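Local coordinates for putative acyl-[acyl-carrier-protein]--UDP-N-acetylglucosamine O-acyltransferase (PDB 4R36) that probably transfers an acyl chain from acyl carrier protein to UDP-N-acetylglucosamine, as a trimeric enzyme built on a left-handed beta helix, at residues S23-I28 with A41-I46; G35-I40 with G53-I58; D47-I52 with I64-R69; A60-L65 with N74-G79; A80-I85 with V110-G115. One frame throughout, in Å; residues are numbered along the deposited sequence.

Interaction 1 of 5, residues S23-I28 with A41-I46; sequences SPLAYI and APFVYI
Tyr27 and Tyr45 occupy matching places on successive coils of a left-handed parallel beta helix, and the contact between 23-28 and 41-46 illustrates how such coils stack in register. Three backbone hydrogen bonds form the polar frame. Phe43 N binds Leu25 O at 3.1 Å. Tyr27 N then takes Val44 O at 2.8 Å, and Ile46 N closes the parallel ladder on Tyr27 O. Within 23-28, Ser23 OG accepts from Leu25 N, an ST turn that holds the hydroxyl beside the Pro42 ring.

The aromatic pair comes next. Both tyrosines carry CG anti to the backbone N (chi1 173° in Tyr27, 172° in Tyr45), and the side chains run alongside each other in the same direction. Their planes are near parallel, yet slid apart with centroids 5.3 Å from each other, and the rings barely overlap. Phe43 of a second subunit packs on Tyr27, which places this face at the trimer interface.

Apolar contacts complete the stack. Ile28 and Ile46 lie side by side on the face away from the tyrosines, where Ile40 joins them. At the turn, Leu25 crosses the proline ring at an angle, with Leu25 CB 3.8 Å from Pro42 CB.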
# COMPACT_ATOMS: atom_id res chain seq x y z
N SER A 23 13.80 0.27 -27.65
CA SER A 23 14.40 -1.08 -27.57
C SER A 23 13.64 -2.09 -28.44
O SER A 23 12.42 -2.11 -28.48
CB SER A 23 14.47 -1.60 -26.12
OG SER A 23 14.71 -2.97 -26.03
N PRO A 24 14.40 -2.96 -29.16
CA PRO A 24 13.76 -4.05 -29.89
C PRO A 24 13.12 -5.09 -28.93
O PRO A 24 12.46 -6.00 -29.37
CB PRO A 24 14.92 -4.71 -30.69
CG PRO A 24 16.18 -4.22 -30.07
CD PRO A 24 15.88 -2.95 -29.31
N LEU A 25 13.42 -5.03 -27.64
CA LEU A 25 12.80 -6.01 -26.72
C LEU A 25 11.48 -5.46 -26.07
O LEU A 25 10.87 -6.14 -25.25
CB LEU A 25 13.84 -6.34 -25.66
CG LEU A 25 15.17 -6.96 -26.09
CD1 LEU A 25 16.12 -7.08 -24.93
CD2 LEU A 25 14.89 -8.32 -26.72
N ALA A 26 11.06 -4.26 -26.45
CA ALA A 26 9.72 -3.76 -26.16
C ALA A 26 8.76 -4.37 -27.13
O ALA A 26 9.17 -4.70 -28.25
CB ALA A 26 9.71 -2.24 -26.31
N TYR A 27 7.50 -4.50 -26.73
CA TYR A 27 6.42 -4.82 -27.60
C TYR A 27 5.62 -3.52 -27.81
O TYR A 27 5.13 -2.89 -26.86
CB TYR A 27 5.54 -5.96 -27.07
CG TYR A 27 4.33 -6.11 -27.97
CD1 TYR A 27 4.35 -6.93 -29.08
CD2 TYR A 27 3.22 -5.29 -27.78
CE1 TYR A 27 3.24 -6.99 -29.96
CE2 TYR A 27 2.15 -5.31 -28.62
CZ TYR A 27 2.15 -6.16 -29.71
OH TYR A 27 1.06 -6.19 -30.54
N ILE A 28 5.53 -3.10 -29.07
CA ILE A 28 4.80 -1.91 -29.48
C ILE A 28 3.87 -2.24 -30.61
O ILE A 28 4.33 -2.62 -31.69
CB ILE A 28 5.71 -0.78 -29.89
CG1 ILE A 28 6.74 -0.58 -28.79
CG2 ILE A 28 4.92 0.48 -30.18
CD1 ILE A 28 7.72 0.55 -29.02
N ALA A 41 12.32 1.26 -23.05
CA ALA A 41 13.13 0.21 -22.57
C ALA A 41 12.59 -1.19 -22.91
O ALA A 41 11.49 -1.34 -23.34
CB ALA A 41 13.29 0.35 -21.02
N PRO A 42 13.42 -2.25 -22.69
CA PRO A 42 12.98 -3.65 -22.85
C PRO A 42 11.76 -3.95 -21.98
O PRO A 42 11.61 -3.40 -20.87
CB PRO A 42 14.17 -4.46 -22.36
CG PRO A 42 15.34 -3.55 -22.59
CD PRO A 42 14.84 -2.17 -22.33
N PHE A 43 10.90 -4.80 -22.51
CA PHE A 43 9.81 -5.40 -21.74
C PHE A 43 8.69 -4.40 -21.46
O PHE A 43 7.80 -4.72 -20.74
CB PHE A 43 10.35 -6.12 -20.45
CG PHE A 43 11.66 -6.89 -20.70
CD1 PHE A 43 11.78 -7.75 -21.78
CD2 PHE A 43 12.75 -6.72 -19.89
CE1 PHE A 43 12.98 -8.44 -22.00
CE2 PHE A 43 13.93 -7.42 -20.05
CZ PHE A 43 14.05 -8.27 -21.14
N VAL A 44 8.72 -3.26 -22.11
CA VAL A 44 7.61 -2.36 -22.16
C VAL A 44 6.59 -2.92 -23.12
O VAL A 44 6.93 -3.41 -24.23
CB VAL A 44 8.06 -0.94 -22.59
CG1 VAL A 44 6.87 -0.05 -22.86
CG2 VAL A 44 8.96 -0.34 -21.56
N TYR A 45 5.32 -2.84 -22.72
CA TYR A 45 4.21 -3.30 -23.51
C TYR A 45 3.32 -2.14 -23.83
O TYR A 45 2.82 -1.46 -22.93
CB TYR A 45 3.42 -4.35 -22.77
CG TYR A 45 2.14 -4.74 -23.47
CD1 TYR A 45 0.94 -4.05 -23.24
CD2 TYR A 45 2.12 -5.77 -24.37
CE1 TYR A 45 -0.25 -4.42 -23.89
CE2 TYR A 45 0.97 -6.13 -25.04
CZ TYR A 45 -0.21 -5.45 -24.83
OH TYR A 45 -1.34 -5.89 -25.47
N ILE A 46 3.20 -1.83 -25.11
CA ILE A 46 2.37 -0.71 -25.63
C ILE A 46 1.36 -1.27 -26.60
O ILE A 46 1.73 -1.89 -27.63
CB ILE A 46 3.20 0.36 -26.30
CG1 ILE A 46 4.34 0.84 -25.41
CG2 ILE A 46 2.32 1.51 -26.70
CD1 ILE A 46 5.14 1.98 -25.90

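Interaction 2 of 5, residues G35-I40 with G53-I58; sequences GENVEI and GDNNKI
The amide of Asn37 meets that of Asn55 at its edge: Asn55 OD1 lies in the Asn37 amide plane, 2.8 Å from Asn37 ND2, and the N-H points almost straight at it (173°). The two amide planes stand 73° apart, and the donor is tilted from the plane of the accepting carbonyl. The carboxylate of Asp54 is approached differently. Glu36 N comes to Asp54 OD1 from above the carboxylate plane, at 2.8 Å, and Asn55 N binds Glu36 O, which ties the two turns together twice.

Glu39 and Lys57 run alongside each other, both extended and both with CG anti to the backbone N. Their charged ends are near but do not pair, Glu39 OE2 lying 4.2 Å from Lys57 NZ, and Glu39 OE2 instead accepts from a water that also makes a weak bond to Ile58 O. Val38 turns CG2 onto the carbonyl of Gly53, while Asn56 sends its amide to the next coil, where it binds Asn74 and Gly71.

Glu39 N to Asn56 O, 2.9 Å, and Ile58 N to Glu39 O, 2.8 Å, complete the parallel ladder. Strand 39-40 is the outermost of its sheet within this chain, followed by 57-58 and then 75-76.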
# COMPACT_ATOMS: atom_id res chain seq x y z
N GLY A 35 5.62 9.77 -30.41
CA GLY A 35 6.24 10.99 -30.85
C GLY A 35 7.75 10.85 -31.00
O GLY A 35 8.27 9.75 -31.00
N GLU A 36 8.42 11.97 -31.07
CA GLU A 36 9.89 12.03 -31.26
C GLU A 36 10.67 12.06 -29.98
O GLU A 36 10.19 12.52 -28.95
CB GLU A 36 10.27 13.30 -32.01
CG GLU A 36 9.93 13.26 -33.50
CD GLU A 36 10.55 14.44 -34.24
OE1 GLU A 36 11.81 14.50 -34.40
OE2 GLU A 36 9.77 15.33 -34.65
N ASN A 37 11.91 11.62 -30.07
CA ASN A 37 12.80 11.51 -28.94
C ASN A 37 12.10 10.79 -27.75
O ASN A 37 12.12 11.30 -26.62
CB ASN A 37 13.20 12.91 -28.54
CG ASN A 37 14.31 12.94 -27.53
OD1 ASN A 37 15.27 12.15 -27.58
ND2 ASN A 37 14.20 13.88 -26.57
N VAL A 38 11.53 9.65 -28.03
CA VAL A 38 10.92 8.77 -27.03
C VAL A 38 11.82 7.59 -26.79
O VAL A 38 12.18 6.85 -27.71
CB VAL A 38 9.51 8.31 -27.45
CG1 VAL A 38 8.92 7.26 -26.49
CG2 VAL A 38 8.57 9.50 -27.54
N GLU A 39 12.24 7.43 -25.54
CA GLU A 39 13.02 6.29 -25.12
C GLU A 39 12.10 5.20 -24.50
O GLU A 39 11.34 5.50 -23.57
CB GLU A 39 14.05 6.76 -24.15
CG GLU A 39 14.91 5.69 -23.60
CD GLU A 39 15.88 6.23 -22.54
OE1 GLU A 39 16.30 7.40 -22.62
OE2 GLU A 39 16.17 5.47 -21.63
N ILE A 40 12.19 3.98 -25.02
CA ILE A 40 11.41 2.85 -24.59
C ILE A 40 12.36 1.72 -24.29
O ILE A 40 13.12 1.26 -25.14
CB ILE A 40 10.33 2.49 -25.58
CG1 ILE A 40 9.45 3.70 -25.83
CG2 ILE A 40 9.55 1.29 -25.12
CD1 ILE A 40 8.40 3.57 -26.88
N GLY A 53 3.31 11.30 -26.72
CA GLY A 53 3.92 12.55 -27.22
C GLY A 53 5.41 12.49 -27.34
O GLY A 53 6.00 11.41 -27.42
N ASP A 54 6.03 13.65 -27.34
CA ASP A 54 7.48 13.75 -27.51
C ASP A 54 8.23 13.73 -26.23
O ASP A 54 7.69 14.08 -25.17
CB ASP A 54 7.83 15.07 -28.18
CG ASP A 54 7.19 15.20 -29.58
OD1 ASP A 54 6.88 14.18 -30.27
OD2 ASP A 54 6.94 16.37 -29.93
N ASN A 55 9.49 13.36 -26.31
CA ASN A 55 10.45 13.51 -25.16
C ASN A 55 10.00 12.70 -23.91
O ASN A 55 10.10 13.16 -22.81
CB ASN A 55 10.68 14.97 -24.77
CG ASN A 55 11.11 15.85 -25.94
OD1 ASN A 55 11.95 15.47 -26.72
ND2 ASN A 55 10.55 17.00 -26.05
N ASN A 56 9.53 11.49 -24.11
CA ASN A 56 9.08 10.64 -23.01
C ASN A 56 10.10 9.58 -22.77
O ASN A 56 10.77 9.14 -23.69
CB ASN A 56 7.72 10.02 -23.28
CG ASN A 56 6.60 11.06 -23.20
OD1 ASN A 56 6.30 11.62 -22.11
ND2 ASN A 56 5.97 11.33 -24.34
N LYS A 57 10.23 9.17 -21.52
CA LYS A 57 11.05 8.05 -21.16
C LYS A 57 10.19 7.00 -20.48
O LYS A 57 9.59 7.30 -19.44
CB LYS A 57 12.15 8.56 -20.21
CG LYS A 57 13.03 7.43 -19.69
CD LYS A 57 14.28 7.93 -19.04
CE LYS A 57 15.19 6.75 -18.81
NZ LYS A 57 16.14 6.96 -17.68
N ILE A 58 10.13 5.82 -21.05
CA ILE A 58 9.31 4.75 -20.55
C ILE A 58 10.26 3.65 -20.20
O ILE A 58 10.88 3.03 -21.06
CB ILE A 58 8.30 4.29 -21.60
CG1 ILE A 58 7.55 5.50 -22.10
CG2 ILE A 58 7.42 3.21 -21.05
CD1 ILE A 58 6.41 5.19 -23.04
O HOH W 1 13.67 4.05 -20.87

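Interaction 3 of 5, residues D47-I52 with I64-R69; sequences DRNVVI and ILYGSR
Asn49 and Arg69 are joined end-on, the guanidinium reaching the asparagine with both terminal nitrogens. Arg69 NH2 binds Asn49 OD1 at 2.8 Å, and Arg69 NH1 binds Asn49 O at 2.9 Å with that oxygen in the guanidinium plane. The arginine reaches them by bending at chi2 (-75°). Because Gly67 N also donates to Asn49 O, from the opposite face of its carbonyl plane, two donors clasp this one oxygen. Arg69 NH1 likewise shares Ser68 O with Val51 N, so this one nitrogen donates to both Asn49 O and Ser68 O, on the two segments.

Other polar bonds fasten the preceding corner. Asp47 N donates to Ile64 O, and Tyr66 N reaches Asp47 OD2, 2.9 Å away, from above the carboxylate plane.

Contacts with the Tyr66 ring form the second class. Asn49 ND2 lies 3.4 Å above the ring plane, over its centre, and Asn49 CB makes a CH-pi contact with the same ring. Tyr66 CE2 in turn lies over one face of the Arg48 guanidinium, while Tyr66 OH is bound by Glu95.

Apolar contact is made by Val50 CG1 and Ile64 CG2, 3.8 Å apart, the chains crossing at about a right angle. Strand 51-52 here pairs with 68-70, itself followed in the sheet by 97-100, while Ile64 packs against Ile82 of strand 81-82.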
# COMPACT_ATOMS: atom_id res chain seq x y z
N ASP A 47 0.09 -1.04 -26.29
CA ASP A 47 -1.08 -1.49 -27.01
C ASP A 47 -1.42 -0.58 -28.19
O ASP A 47 -0.88 0.51 -28.38
CB ASP A 47 -2.24 -1.40 -26.04
CG ASP A 47 -3.10 -2.61 -25.92
OD1 ASP A 47 -3.23 -3.41 -26.87
OD2 ASP A 47 -3.78 -2.65 -24.84
N ARG A 48 -2.40 -1.03 -28.95
CA ARG A 48 -3.08 -0.19 -29.90
C ARG A 48 -3.98 0.82 -29.19
O ARG A 48 -4.22 0.71 -27.96
CB ARG A 48 -3.88 -1.10 -30.84
CG ARG A 48 -5.12 -1.68 -30.22
CD ARG A 48 -5.80 -2.72 -31.08
NE ARG A 48 -6.76 -3.40 -30.23
CZ ARG A 48 -8.08 -3.30 -30.34
NH1 ARG A 48 -8.64 -2.53 -31.26
NH2 ARG A 48 -8.83 -3.98 -29.53
N ASN A 49 -4.45 1.84 -29.93
CA ASN A 49 -5.26 2.94 -29.37
C ASN A 49 -4.50 3.58 -28.20
O ASN A 49 -5.07 3.84 -27.10
CB ASN A 49 -6.62 2.44 -28.93
CG ASN A 49 -7.55 3.55 -28.49
OD1 ASN A 49 -7.45 4.67 -28.93
ND2 ASN A 49 -8.37 3.26 -27.52
N VAL A 50 -3.24 3.88 -28.48
CA VAL A 50 -2.35 4.58 -27.57
C VAL A 50 -1.78 5.77 -28.33
O VAL A 50 -1.39 5.64 -29.53
CB VAL A 50 -1.22 3.65 -27.08
CG1 VAL A 50 -0.07 4.47 -26.50
CG2 VAL A 50 -1.76 2.55 -26.14
N VAL A 51 -1.71 6.92 -27.64
CA VAL A 51 -1.00 8.09 -28.10
C VAL A 51 0.04 8.50 -27.07
O VAL A 51 -0.29 8.68 -25.90
CB VAL A 51 -1.96 9.24 -28.38
CG1 VAL A 51 -1.24 10.46 -28.93
CG2 VAL A 51 -3.05 8.72 -29.31
N ILE A 52 1.28 8.62 -27.53
CA ILE A 52 2.43 9.05 -26.73
C ILE A 52 3.11 10.21 -27.44
O ILE A 52 3.51 10.10 -28.65
CB ILE A 52 3.42 7.87 -26.52
CG1 ILE A 52 2.80 6.75 -25.66
CG2 ILE A 52 4.71 8.36 -25.91
CD1 ILE A 52 3.54 5.44 -25.76
N ILE A 64 1.56 0.34 -21.16
CA ILE A 64 0.74 1.41 -21.66
C ILE A 64 -0.38 0.77 -22.48
O ILE A 64 -0.16 0.26 -23.63
CB ILE A 64 1.54 2.40 -22.53
CG1 ILE A 64 2.90 2.78 -21.93
CG2 ILE A 64 0.72 3.67 -22.86
CD1 ILE A 64 2.80 3.56 -20.65
N LEU A 65 -1.58 0.77 -21.90
CA LEU A 65 -2.68 -0.01 -22.45
C LEU A 65 -3.70 0.81 -23.27
O LEU A 65 -3.71 2.06 -23.29
CB LEU A 65 -3.39 -0.73 -21.29
CG LEU A 65 -2.54 -1.58 -20.33
CD1 LEU A 65 -3.49 -2.20 -19.29
CD2 LEU A 65 -1.79 -2.65 -21.09
N TYR A 66 -4.51 0.05 -23.99
CA TYR A 66 -5.58 0.56 -24.82
C TYR A 66 -6.30 1.73 -24.15
O TYR A 66 -6.86 1.60 -23.04
CB TYR A 66 -6.56 -0.61 -25.02
CG TYR A 66 -7.72 -0.31 -25.90
CD1 TYR A 66 -8.88 0.25 -25.39
CD2 TYR A 66 -7.69 -0.63 -27.28
CE1 TYR A 66 -9.98 0.48 -26.19
CE2 TYR A 66 -8.80 -0.37 -28.10
CZ TYR A 66 -9.92 0.18 -27.57
OH TYR A 66 -11.01 0.44 -28.36
N GLY A 67 -6.24 2.89 -24.82
CA GLY A 67 -6.92 4.06 -24.35
C GLY A 67 -6.01 5.08 -23.69
O GLY A 67 -6.48 6.11 -23.24
N SER A 68 -4.74 4.79 -23.57
CA SER A 68 -3.82 5.74 -22.95
C SER A 68 -3.48 6.89 -23.85
O SER A 68 -3.34 6.72 -25.08
CB SER A 68 -2.53 5.08 -22.56
OG SER A 68 -2.71 3.98 -21.65
N ARG A 69 -3.33 8.07 -23.22
CA ARG A 69 -2.95 9.29 -23.87
C ARG A 69 -1.92 9.96 -23.00
O ARG A 69 -2.20 10.33 -21.83
CB ARG A 69 -4.15 10.19 -24.01
CG ARG A 69 -5.37 9.60 -24.69
CD ARG A 69 -5.18 9.47 -26.20
NE ARG A 69 -6.35 8.90 -26.83
CZ ARG A 69 -6.54 7.62 -27.14
NH1 ARG A 69 -5.65 6.69 -26.84
NH2 ARG A 69 -7.66 7.26 -27.76

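Interaction 4 of 5, residues A60-L65 with N74-G79; sequences ANANIL and NTIFPG
Ile76, Ala62 and Gly79 have the most surface buried between 60-65 and 74-79, and between them they make a contact of two kinds: isoleucines meet across the interior of the coil, while 60-62 and 77-79, equivalent corners of successive coils, stack on each other. Ile76 points its side chain across the interior. Its CG1 branch, set anti to the carbonyl carbon (chi1 -62°), continues extended to CD1, which meets Ile64 CD1 tip to tip at 4.1 Å. The CG2 branch of the same residue faces Ala62, with Ile76 CG2 4.2 Å from Ala62 CB. One isoleucine therefore touches two residues of the opposing segment with two different methyls, and Ile70 and Ile82 also touch it.

Ala62 presents a single methyl, which also rests against a backbone oxygen: Ala62 CB lies 3.8 Å from Phe77 O. Ala62 and Gly79 have the nearest CA atoms, 4.5 Å apart.

Gly79 meets its partner through backbone alone. Gly79 N makes a weak hydrogen bond to Asn61 O at 3.3 Å, bent at the hydrogen (130°). It has a positive phi (82°), which glycine takes up easily. Just before it, Pro78 lies against Ala60 O, with CA 3.0 Å and CB 3.1 Å from it.

Asn63 of a third subunit packs on Ala60 and Pro78. A bound calcium ion lies about 4 Å from Gly79 (nearest atoms); Asn109, about as close to Gly79, is a calcium ligand in a structure of this protein. The arrangement is that of two successive corners of a left-handed parallel beta helix, beside a calcium site and a subunit interface.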
# COMPACT_ATOMS: atom_id res chain seq x y z
N ALA A 60 11.69 0.10 -18.15
CA ALA A 60 11.46 -1.34 -18.32
C ALA A 60 10.27 -1.87 -17.61
O ALA A 60 9.99 -1.51 -16.46
CB ALA A 60 12.69 -2.12 -17.93
N ASN A 61 9.58 -2.79 -18.27
CA ASN A 61 8.45 -3.49 -17.72
C ASN A 61 7.25 -2.58 -17.39
O ASN A 61 6.43 -2.96 -16.64
CB ASN A 61 8.84 -4.34 -16.49
CG ASN A 61 9.85 -5.48 -16.84
OD1 ASN A 61 9.47 -6.60 -17.23
ND2 ASN A 61 11.14 -5.19 -16.67
N ALA A 62 7.13 -1.42 -18.01
CA ALA A 62 5.97 -0.58 -17.86
C ALA A 62 4.95 -1.04 -18.89
O ALA A 62 5.34 -1.64 -19.93
CB ALA A 62 6.34 0.87 -18.05
N ASN A 63 3.67 -0.74 -18.64
CA ASN A 63 2.57 -1.15 -19.48
C ASN A 63 1.70 0.06 -19.85
O ASN A 63 1.20 0.78 -18.95
CB ASN A 63 1.73 -2.19 -18.79
CG ASN A 63 2.57 -3.35 -18.25
OD1 ASN A 63 3.17 -3.34 -17.13
ND2 ASN A 63 2.54 -4.34 -18.97
N ILE A 64 1.56 0.34 -21.16
CA ILE A 64 0.74 1.41 -21.66
C ILE A 64 -0.38 0.77 -22.48
O ILE A 64 -0.16 0.26 -23.63
CB ILE A 64 1.54 2.40 -22.53
CG1 ILE A 64 2.90 2.78 -21.93
CG2 ILE A 64 0.72 3.67 -22.86
CD1 ILE A 64 2.80 3.56 -20.65
N LEU A 65 -1.58 0.77 -21.90
CA LEU A 65 -2.68 -0.01 -22.45
C LEU A 65 -3.70 0.81 -23.27
O LEU A 65 -3.71 2.06 -23.29
CB LEU A 65 -3.39 -0.73 -21.29
CG LEU A 65 -2.54 -1.58 -20.33
CD1 LEU A 65 -3.49 -2.20 -19.29
CD2 LEU A 65 -1.79 -2.65 -21.09
N ASN A 74 7.37 13.26 -20.09
CA ASN A 74 7.11 12.44 -18.90
C ASN A 74 8.17 11.38 -18.70
O ASN A 74 8.85 10.96 -19.66
CB ASN A 74 5.80 11.74 -19.10
CG ASN A 74 4.65 12.71 -19.26
OD1 ASN A 74 4.18 13.33 -18.28
ND2 ASN A 74 4.19 12.88 -20.50
N THR A 75 8.31 10.89 -17.47
CA THR A 75 9.05 9.64 -17.23
C THR A 75 8.15 8.65 -16.54
O THR A 75 7.50 9.00 -15.52
CB THR A 75 10.28 9.89 -16.33
OG1 THR A 75 11.06 10.99 -16.83
CG2 THR A 75 11.16 8.71 -16.20
N ILE A 76 8.08 7.45 -17.10
CA ILE A 76 7.19 6.39 -16.61
C ILE A 76 8.12 5.30 -16.17
O ILE A 76 8.88 4.69 -16.97
CB ILE A 76 6.16 6.01 -17.70
CG1 ILE A 76 5.30 7.25 -17.98
CG2 ILE A 76 5.32 4.83 -17.28
CD1 ILE A 76 4.38 7.02 -19.13
N PHE A 77 8.06 5.00 -14.85
CA PHE A 77 8.97 4.10 -14.24
C PHE A 77 8.58 2.67 -14.37
O PHE A 77 7.42 2.35 -14.69
CB PHE A 77 9.16 4.51 -12.75
CG PHE A 77 10.04 5.69 -12.57
CD1 PHE A 77 9.62 6.98 -12.99
CD2 PHE A 77 11.28 5.57 -12.01
CE1 PHE A 77 10.44 8.07 -12.83
CE2 PHE A 77 12.08 6.69 -11.82
CZ PHE A 77 11.66 7.93 -12.24
N PRO A 78 9.50 1.75 -14.04
CA PRO A 78 9.17 0.31 -14.18
C PRO A 78 7.93 -0.17 -13.47
O PRO A 78 7.72 0.20 -12.28
CB PRO A 78 10.40 -0.40 -13.59
CG PRO A 78 11.48 0.59 -13.85
CD PRO A 78 10.85 1.93 -13.52
N GLY A 79 7.13 -0.98 -14.15
CA GLY A 79 5.96 -1.60 -13.51
C GLY A 79 4.73 -0.70 -13.43
O GLY A 79 3.68 -1.20 -13.09

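Interaction 5 of 5, residues A80-I85 with V110-G115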
# COMPACT_ATOMS: atom_id res chain seq x y z
N ALA A 80 4.81 0.58 -13.84
CA ALA A 80 3.61 1.38 -13.97
C ALA A 80 2.65 0.80 -15.01
O ALA A 80 3.06 0.16 -15.99
CB ALA A 80 3.96 2.79 -14.34
N VAL A 81 1.35 0.94 -14.74
CA VAL A 81 0.37 0.43 -15.62
C VAL A 81 -0.61 1.58 -15.90
O VAL A 81 -1.45 1.92 -15.02
CB VAL A 81 -0.36 -0.79 -15.03
CG1 VAL A 81 -1.36 -1.35 -16.04
CG2 VAL A 81 0.64 -1.88 -14.57
N ILE A 82 -0.60 2.07 -17.12
CA ILE A 82 -1.52 3.11 -17.55
C ILE A 82 -2.55 2.56 -18.52
O ILE A 82 -2.22 1.84 -19.47
CB ILE A 82 -0.72 4.27 -18.18
CG1 ILE A 82 0.29 4.84 -17.15
CG2 ILE A 82 -1.64 5.38 -18.65
CD1 ILE A 82 1.18 5.92 -17.70
N GLY A 83 -3.84 2.83 -18.22
CA GLY A 83 -4.93 2.55 -19.09
C GLY A 83 -5.70 1.28 -18.90
O GLY A 83 -6.61 0.99 -19.68
N ALA A 84 -5.43 0.54 -17.83
CA ALA A 84 -6.24 -0.63 -17.57
C ALA A 84 -7.70 -0.26 -17.33
O ALA A 84 -8.01 0.88 -16.88
CB ALA A 84 -5.70 -1.43 -16.41
N ILE A 85 -8.59 -1.20 -17.64
CA ILE A 85 -10.00 -0.99 -17.46
C ILE A 85 -10.33 -0.64 -15.99
O ILE A 85 -9.60 -1.07 -15.08
CB ILE A 85 -10.88 -2.14 -17.93
CG1 ILE A 85 -10.57 -3.43 -17.16
CG2 ILE A 85 -10.69 -2.31 -19.45
CD1 ILE A 85 -11.53 -4.52 -17.45
N VAL A 110 2.71 2.59 -10.30
CA VAL A 110 1.57 3.47 -10.33
C VAL A 110 0.52 2.92 -11.30
O VAL A 110 0.86 2.40 -12.37
CB VAL A 110 1.96 4.88 -10.71
CG1 VAL A 110 0.75 5.68 -11.12
CG2 VAL A 110 2.75 5.56 -9.57
N THR A 111 -0.75 2.97 -10.91
CA THR A 111 -1.82 2.53 -11.75
C THR A 111 -2.73 3.74 -12.07
O THR A 111 -3.19 4.45 -11.16
CB THR A 111 -2.64 1.37 -11.12
OG1 THR A 111 -3.07 1.70 -9.78
CG2 THR A 111 -1.83 0.09 -11.09
N ILE A 112 -2.99 3.95 -13.36
CA ILE A 112 -3.95 4.93 -13.79
C ILE A 112 -4.97 4.24 -14.70
O ILE A 112 -4.70 3.99 -15.87
CB ILE A 112 -3.29 6.14 -14.48
CG1 ILE A 112 -2.15 6.72 -13.64
CG2 ILE A 112 -4.32 7.21 -14.82
CD1 ILE A 112 -1.35 7.82 -14.31
N ASN A 113 -6.14 3.94 -14.16
CA ASN A 113 -7.13 3.24 -14.92
C ASN A 113 -7.83 4.22 -15.87
O ASN A 113 -8.05 5.38 -15.54
CB ASN A 113 -8.19 2.56 -14.05
CG ASN A 113 -7.68 1.54 -13.00
OD1 ASN A 113 -8.45 1.22 -12.09
ND2 ASN A 113 -6.48 1.04 -13.12
N ARG A 114 -8.27 3.73 -17.03
CA ARG A 114 -9.13 4.51 -17.88
C ARG A 114 -10.51 4.71 -17.33
O ARG A 114 -10.92 4.11 -16.29
CB ARG A 114 -9.17 3.92 -19.31
CG ARG A 114 -9.81 2.57 -19.55
CD ARG A 114 -9.57 2.27 -21.04
NE ARG A 114 -10.06 0.98 -21.55
CZ ARG A 114 -11.25 0.75 -22.12
NH1 ARG A 114 -12.18 1.65 -22.18
NH2 ARG A 114 -11.53 -0.46 -22.59
N GLY A 115 -11.26 5.56 -17.99
CA GLY A 115 -12.56 6.02 -17.47
C GLY A 115 -13.75 5.04 -17.64
O GLY A 115 -13.61 3.96 -18.22
O HOH W 2 -4.08 0.81 -14.84
O HOH W 3 -7.58 -0.57 -21.54
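Arg114 lies alongside residues 83-85, and its side chain can be followed outward atom by atom. Arg114 CB lies near Gly83 O and Ala84 O (3.9 and 4.1 Å). CG sits equally near both oxygens, a course set by a chi1 of 68° that places it between the backbone N and the carbonyl carbon. From there the chain runs extended, and Arg114 CD comes 3.5 Å from Gly83 O. Arg114 NE donates to a water at 2.9 Å, which in turn donates to Gly83 O; both the water and that oxygen lie at the edge of the guanidinium, in its plane. At the tip, Arg114 NH2 touches Ile85 CG2 at 3.7 Å, the two side chains crossing at a slant, while Arg114 NH1 is taken by Ser96 OG and Glu94 O.

The backbones form a parallel ladder. Val81 N binds Val110 O at 2.8 Å, Ile112 N returns to Val81 O, and Gly83 N reaches Ile112 O. Arg114 N then binds Ala84 O, 2.9 Å away, beyond the strands. Inward, Ile82 and Ile112 pack through CG1 and CD1.

Thr111 OG1 bonds to His135 ND1. The side chains of Asn113 and His138 are about 5 Å apart; His138 binds UDP-N-acetylglucosamine in another structure of this protein. One water carries Arg114 NE to Gly83 O, the other joins Val81 O, Ala84 N and Asn113 ND2. Polar backbone atoms in a buried place are thus given partners by water and side chain, near a residue that binds substrate.

In the fold
All five contacts lie along the N-terminal half of the beta helix, yet their chemistry follows their place in it. Interactions 1 and 5 pair strands of a single sheet, with 63-64 of interaction 4 lying between 45-46 and 81-82; interactions 2 and 3 serve the other two sheets. Interactions 4 and 5 are buried, the former joining different sheets across the interior through methyls and stacking corner on corner through backbone, the latter using waters and an arginine. Interactions 1 to 3 are partly buried: tyrosines at the subunit interface, carboxylates and amides at a corner that no other subunit touches, and an arginine-asparagine grip. Ile40, Ile46, Ile52 and Ile58 tie interactions 1, 2 and 3 together inside.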